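Local structure of putative cobalamin synthesis related protein (Corynebacterium diphtheriae, 2NPN) at residues 21-24 with 25-29; 188-191 with 192-195; 223-226 with 227-231. The protein binds S-adenosylmethionine and probably acts as a precorrin-6A synthase (deacetylating), a methyltransferase of cobalamin biosynthesis. All coordinates share one frame; numbering follows the deposited sequence. Where two conformers were deposited one is given.

How the contacts relate
From the N terminus, the three contacts follow in series; none nests in or crosses another, and because each is local, none closes a long loop. Contact 1 lies on helix 20-28, which packs against the parallel sheet, on strands 3-9, 104-109 and 134-139. Contacts 2 and 3 lie on the opposite side of the chain's centre, about 39 and 40 Å from contact 1 between centres. Contact 2 turns the chain from strand 181-185 into the short helix 192-195. Contact 3 is a piece of helix 220-238. These two touch, with centres about 10 Å apart, and hydrogen bonds between them join the loop and short helix to the longer helix beside the mixed sheet.

Contact 1 of 3, residues 21-24 with 25-29; sequences QAIS and GLRHA
I23 and R27, one helical turn apart, illustrate both layers of this contact: a backbone hydrogen bond, with aliphatic side-chain atoms packed over it. The backbone layer consists of four successive i to i+4 bonds. G25 N donates to Q21 O, L26 N to A22 O, R27 N to I23 O and H28 N to S24 O, all between 2.9 and 3.0 Å. The last is more bent than the others, and A29 then leaves the helical conformation.

The van der Waals layer rests on the carbonyls of the preceding turn. L26 has its CG anti to its own carbonyl carbon (chi1 -71°), which brings CG to 3.3 Å from A22 O. R27 repeats this one residue later, its CG 3.2 Å from I23 O. Its chain runs alongside I23, with R27 CD 4.0 Å from I23 CG2, before bending at chi3 and carrying the guanidinium away to the exposed side.

Residue types follow the two sides of the helix. Small A22 and branched L26 both reach I8, and L26 also meets L108, so they suit the side packed on the parallel sheet; G25 is likewise buried. Q21, R27 and H28 are exposed. The chemistry is therefore that of an amphipathic helix: the main chain supplies the polar bonds, leaving apolar side chains to seat it on the sheet.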
# COMPACT_ATOMS: atom_id res chain seq x y z
N GLN A 21 -6.77 -0.81 -16.95
CA GLN A 21 -6.39 0.59 -16.97
C GLN A 21 -4.92 0.73 -16.55
O GLN A 21 -4.16 1.49 -17.17
CB GLN A 21 -7.28 1.38 -16.02
CG GLN A 21 -7.16 2.89 -16.12
CD GLN A 21 -7.92 3.62 -15.04
OE1 GLN A 21 -8.15 3.09 -13.94
NE2 GLN A 21 -8.33 4.84 -15.32
N ALA A 22 -4.54 0.03 -15.49
CA ALA A 22 -3.15 0.07 -14.99
C ALA A 22 -2.18 -0.44 -16.04
O ALA A 22 -1.16 0.19 -16.31
CB ALA A 22 -3.01 -0.76 -13.73
N ILE A 23 -2.55 -1.54 -16.70
CA ILE A 23 -1.70 -2.14 -17.70
C ILE A 23 -1.53 -1.15 -18.88
O ILE A 23 -0.41 -0.99 -19.37
CB ILE A 23 -2.24 -3.51 -18.19
CG1 ILE A 23 -2.16 -4.53 -17.04
CG2 ILE A 23 -1.47 -3.97 -19.43
CD1 ILE A 23 -3.04 -5.73 -17.27
N SER A 24 -2.61 -0.51 -19.30
CA SER A 24 -2.51 0.48 -20.37
C SER A 24 -1.59 1.63 -19.98
O SER A 24 -0.77 2.08 -20.77
CB SER A 24 -3.88 1.04 -20.74
OG SER A 24 -3.78 1.79 -21.94
N GLY A 25 -1.71 2.11 -18.74
CA GLY A 25 -0.85 3.17 -18.29
C GLY A 25 0.62 2.76 -18.30
O GLY A 25 1.48 3.50 -18.75
N LEU A 26 0.91 1.55 -17.83
CA LEU A 26 2.28 1.05 -17.78
C LEU A 26 2.87 0.96 -19.20
O LEU A 26 4.02 1.30 -19.43
CB LEU A 26 2.32 -0.32 -17.10
CG LEU A 26 2.07 -0.30 -15.59
CD1 LEU A 26 1.79 -1.75 -15.12
CD2 LEU A 26 3.27 0.31 -14.87
N ARG A 27 2.06 0.43 -20.12
CA ARG A 27 2.52 0.24 -21.49
C ARG A 27 2.73 1.52 -22.27
O ARG A 27 3.54 1.53 -23.20
CB ARG A 27 1.56 -0.65 -22.25
CG ARG A 27 1.54 -2.04 -21.70
CD ARG A 27 0.83 -2.98 -22.60
NE ARG A 27 1.66 -3.30 -23.76
CZ ARG A 27 1.24 -4.00 -24.81
NH1 ARG A 27 -0.01 -4.45 -24.88
NH2 ARG A 27 2.06 -4.25 -25.81
N HIS A 28 2.00 2.57 -21.90
CA HIS A 28 2.18 3.86 -22.54
C HIS A 28 3.23 4.78 -21.87
O HIS A 28 3.64 5.76 -22.49
CB HIS A 28 0.80 4.54 -22.68
CG HIS A 28 -0.09 3.85 -23.66
ND1 HIS A 28 -0.13 4.17 -25.00
CD2 HIS A 28 -0.97 2.84 -23.50
CE1 HIS A 28 -1.00 3.38 -25.61
NE2 HIS A 28 -1.53 2.57 -24.72
N ALA A 29 3.72 4.43 -20.69
CA ALA A 29 4.72 5.26 -20.03
C ALA A 29 6.06 5.11 -20.70
O ALA A 29 6.52 4.00 -20.98
CB ALA A 29 4.86 4.94 -18.57

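Contact 2 of 3, residues 188-191 with 192-195; sequences GKTA and WQDV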
# COMPACT_ATOMS: atom_id res chain seq x y z
N GLY A 188 2.68 -2.01 13.75
CA GLY A 188 4.01 -2.61 13.97
C GLY A 188 4.09 -3.49 15.19
O GLY A 188 5.14 -4.07 15.45
N LYS A 189 3.02 -3.50 15.99
CA LYS A 189 2.99 -4.20 17.24
C LYS A 189 1.82 -5.16 17.10
O LYS A 189 1.61 -5.74 16.01
CB LYS A 189 2.81 -3.22 18.42
CG LYS A 189 3.89 -2.14 18.52
CD LYS A 189 3.56 -1.21 19.71
CE LYS A 189 4.65 -0.18 19.99
NZ LYS A 189 4.25 0.80 21.03
N THR A 190 0.97 -5.29 18.15
CA THR A 190 -0.07 -6.36 18.22
C THR A 190 -1.31 -5.75 18.91
O THR A 190 -1.78 -6.20 19.95
CB THR A 190 0.36 -7.69 18.95
OG1 THR A 190 0.65 -7.39 20.32
CG2 THR A 190 1.56 -8.37 18.23
N ALA A 191 -1.85 -4.70 18.28
CA ALA A 191 -2.81 -3.83 18.96
C ALA A 191 -4.16 -4.51 19.27
O ALA A 191 -4.89 -4.05 20.16
CB ALA A 191 -2.98 -2.49 18.17
N TRP A 192 -4.48 -5.60 18.57
CA TRP A 192 -5.65 -6.39 18.88
C TRP A 192 -5.67 -6.85 20.35
O TRP A 192 -6.73 -7.03 20.93
CB TRP A 192 -5.80 -7.60 17.96
CG TRP A 192 -4.64 -8.59 17.94
CD1 TRP A 192 -4.45 -9.63 18.78
CD2 TRP A 192 -3.55 -8.61 17.03
NE1 TRP A 192 -3.33 -10.31 18.44
CE2 TRP A 192 -2.76 -9.72 17.35
CE3 TRP A 192 -3.18 -7.82 15.95
CZ2 TRP A 192 -1.61 -10.04 16.64
CZ3 TRP A 192 -2.06 -8.15 15.23
CH2 TRP A 192 -1.28 -9.24 15.60
N GLN A 193 -4.50 -7.12 20.90
CA GLN A 193 -4.46 -7.64 22.27
C GLN A 193 -4.96 -6.61 23.27
O GLN A 193 -5.50 -6.97 24.35
CB GLN A 193 -3.02 -8.08 22.58
CG GLN A 193 -2.56 -9.34 21.82
CD GLN A 193 -3.27 -10.61 22.29
OE1 GLN A 193 -4.45 -10.80 22.01
NE2 GLN A 193 -2.56 -11.47 23.04
N ASP A 194 -4.80 -5.33 22.93
CA ASP A 194 -5.08 -4.23 23.84
C ASP A 194 -6.55 -3.80 23.87
O ASP A 194 -6.97 -3.14 24.82
CB ASP A 194 -4.21 -3.03 23.44
CG ASP A 194 -2.71 -3.39 23.34
OD1 ASP A 194 -2.19 -4.10 24.23
OD2 ASP A 194 -2.07 -2.94 22.37
N VAL A 195 -7.32 -4.16 22.85
CA VAL A 195 -8.68 -3.65 22.73
C VAL A 195 -9.77 -4.72 22.71
O VAL A 195 -10.95 -4.41 22.72
CB VAL A 195 -8.85 -2.79 21.47
CG1 VAL A 195 -7.89 -1.60 21.55
CG2 VAL A 195 -8.58 -3.58 20.19
O HOH W 1 0.75 -3.84 20.75
O HOH W 2 -0.29 -5.72 22.80
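T190 lies against one face of the W192 indole, and the torsions of both residues make this possible. W192 CG sits between its own backbone N and carbonyl carbon (chi1 58°), a position disfavoured in the middle of a helix but tolerated in a first turn, and the ring is thereby laid back over the preceding chain. T190 CA stands 4.0 Å from the centroid of the six-membered ring, only 9° off its normal, in a CH-pi contact. T190 CB lies 3.8 Å from W192 CZ2, nearer the ring's rim, and CG2 adds a similar touch.

With T190 OG1 between its own N and carbonyl carbon (chi1 63°), the methyl goes to the indole and the hydroxyl to water. A threonine suits this place because it offers both. OG1 donates to one water at 3.1 Å, which in turn donates to D194 OD1 at 2.9 Å. A second water accepts from T190 N at 3.0 Å, but its bond to D194 OD2 is weak. The D194 side chain turns back toward the loop, OD2 lying 3.6 Å from A191 CA, and this brings its carboxylate to both waters.

Two i to i+3 bonds start the short helix: Q193 N to T190 O, and D194 N to A191 O at 3.1 Å, the latter donor well above the carbonyl plane. D187 OD2 accepts a hydrogen bond from A191 N, within the turn. W192 also meets Y245 edge-to-face and packs beside D243, a residue that binds S-adenosylmethionine. The chemistry implies a division of labour, with hydrated polar groups on one side of the turn and aromatic packing on the other.

Contact 3 of 3, residues 223-226 with 227-231; sequences IGAQ and VAELK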
# COMPACT_ATOMS: atom_id res chain seq x y z
N ILE A 223 -7.24 -16.77 19.85
CA ILE A 223 -6.07 -16.76 18.92
C ILE A 223 -5.12 -15.58 19.06
O ILE A 223 -4.08 -15.56 18.41
CB ILE A 223 -6.48 -16.81 17.40
CG1 ILE A 223 -7.13 -15.49 16.91
CG2 ILE A 223 -7.35 -18.00 17.09
CD1 ILE A 223 -7.16 -15.38 15.40
N GLY A 224 -5.49 -14.57 19.83
CA GLY A 224 -4.72 -13.33 19.84
C GLY A 224 -3.25 -13.50 20.21
O GLY A 224 -2.37 -12.98 19.52
N ALA A 225 -2.98 -14.25 21.26
CA ALA A 225 -1.59 -14.48 21.67
C ALA A 225 -0.85 -15.32 20.63
O ALA A 225 0.33 -15.05 20.36
CB ALA A 225 -1.53 -15.16 23.02
N GLN A 226 -1.54 -16.31 20.05
CA GLN A 226 -0.96 -17.15 19.00
C GLN A 226 -0.58 -16.30 17.78
O GLN A 226 0.49 -16.49 17.17
CB GLN A 226 -1.93 -18.27 18.56
CG GLN A 226 -2.23 -19.32 19.63
CD GLN A 226 -3.40 -20.26 19.28
OE1 GLN A 226 -3.56 -21.31 19.91
NE2 GLN A 226 -4.20 -19.90 18.29
N VAL A 227 -1.45 -15.37 17.38
CA VAL A 227 -1.13 -14.57 16.20
C VAL A 227 0.03 -13.60 16.53
O VAL A 227 0.90 -13.30 15.66
CB VAL A 227 -2.38 -13.86 15.62
CG1 VAL A 227 -2.00 -12.99 14.47
CG2 VAL A 227 -3.41 -14.91 15.16
N ALA A 228 0.08 -13.12 17.77
CA ALA A 228 1.18 -12.24 18.21
C ALA A 228 2.49 -13.01 18.06
O ALA A 228 3.46 -12.45 17.54
CB ALA A 228 0.95 -11.73 19.63
N GLU A 229 2.50 -14.29 18.45
CA GLU A 229 3.71 -15.12 18.40
C GLU A 229 4.08 -15.34 16.93
O GLU A 229 5.26 -15.22 16.55
CB GLU A 229 3.49 -16.49 19.08
CG GLU A 229 3.16 -16.47 20.58
CD GLU A 229 2.33 -17.70 21.01
OE1 GLU A 229 2.28 -18.69 20.22
OE2 GLU A 229 1.75 -17.71 22.14
N LEU A 230 3.07 -15.65 16.10
CA LEU A 230 3.26 -15.92 14.69
C LEU A 230 3.87 -14.68 14.02
O LEU A 230 4.80 -14.77 13.21
CB LEU A 230 1.91 -16.26 14.04
CG LEU A 230 1.94 -16.48 12.53
CD1 LEU A 230 2.82 -17.68 12.10
CD2 LEU A 230 0.51 -16.67 12.10
N LYS A 231 3.34 -13.51 14.35
CA LYS A 231 3.79 -12.28 13.67
C LYS A 231 5.29 -12.04 13.95
O LYS A 231 6.07 -11.71 13.05
CB LYS A 231 2.90 -11.10 14.11
CG LYS A 231 3.26 -9.74 13.51
CD LYS A 231 2.30 -8.69 13.89
CE LYS A 231 2.58 -7.35 13.24
NZ LYS A 231 1.46 -6.43 13.48
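G224 O is gripped by two donors: A228 N, one turn later in the same helix, at 3.0 Å, and the indole NE1 of W192, also at 3.0 Å. One carbonyl thus serves both the helix and its neighbour. Glycine suits this buried place because Q193 OE1 comes within 3.3 Å of G224 CA, on the side where a side chain would start.

The other backbone bonds keep the same i to i+4 spacing. V227 N to I223 O is the shortest across the contact, at 2.8 Å; E229 N to A225 O and L230 N to Q226 O follow.

On the buried side I223 and V227 lie side by side. I223 CG1 is placed between the backbone N and carbonyl carbon (chi1 71°), a less common choice for isoleucine in a helix, and this brings CD1 to 3.8 Å from V227 CG2. That same V227 methyl rests 3.4 Å from I223 O. On the exposed side, E229 stretches its chain back along the helix, CG lying 3.2 Å from A225 O. The small methyl of A225 lets the carboxylate come close, with E229 OE2 4.2 Å from A225 CB.

K231, fully extended, sends NZ away to a salt bridge with D243 and to the carbonyls of K189 and D187. I223 and V227 reach M202 and W204. This is an amphipathic helix packed on the mixed sheet of a tetrapyrrole methylase, tied by K231 to a residue that binds S-adenosylmethionine.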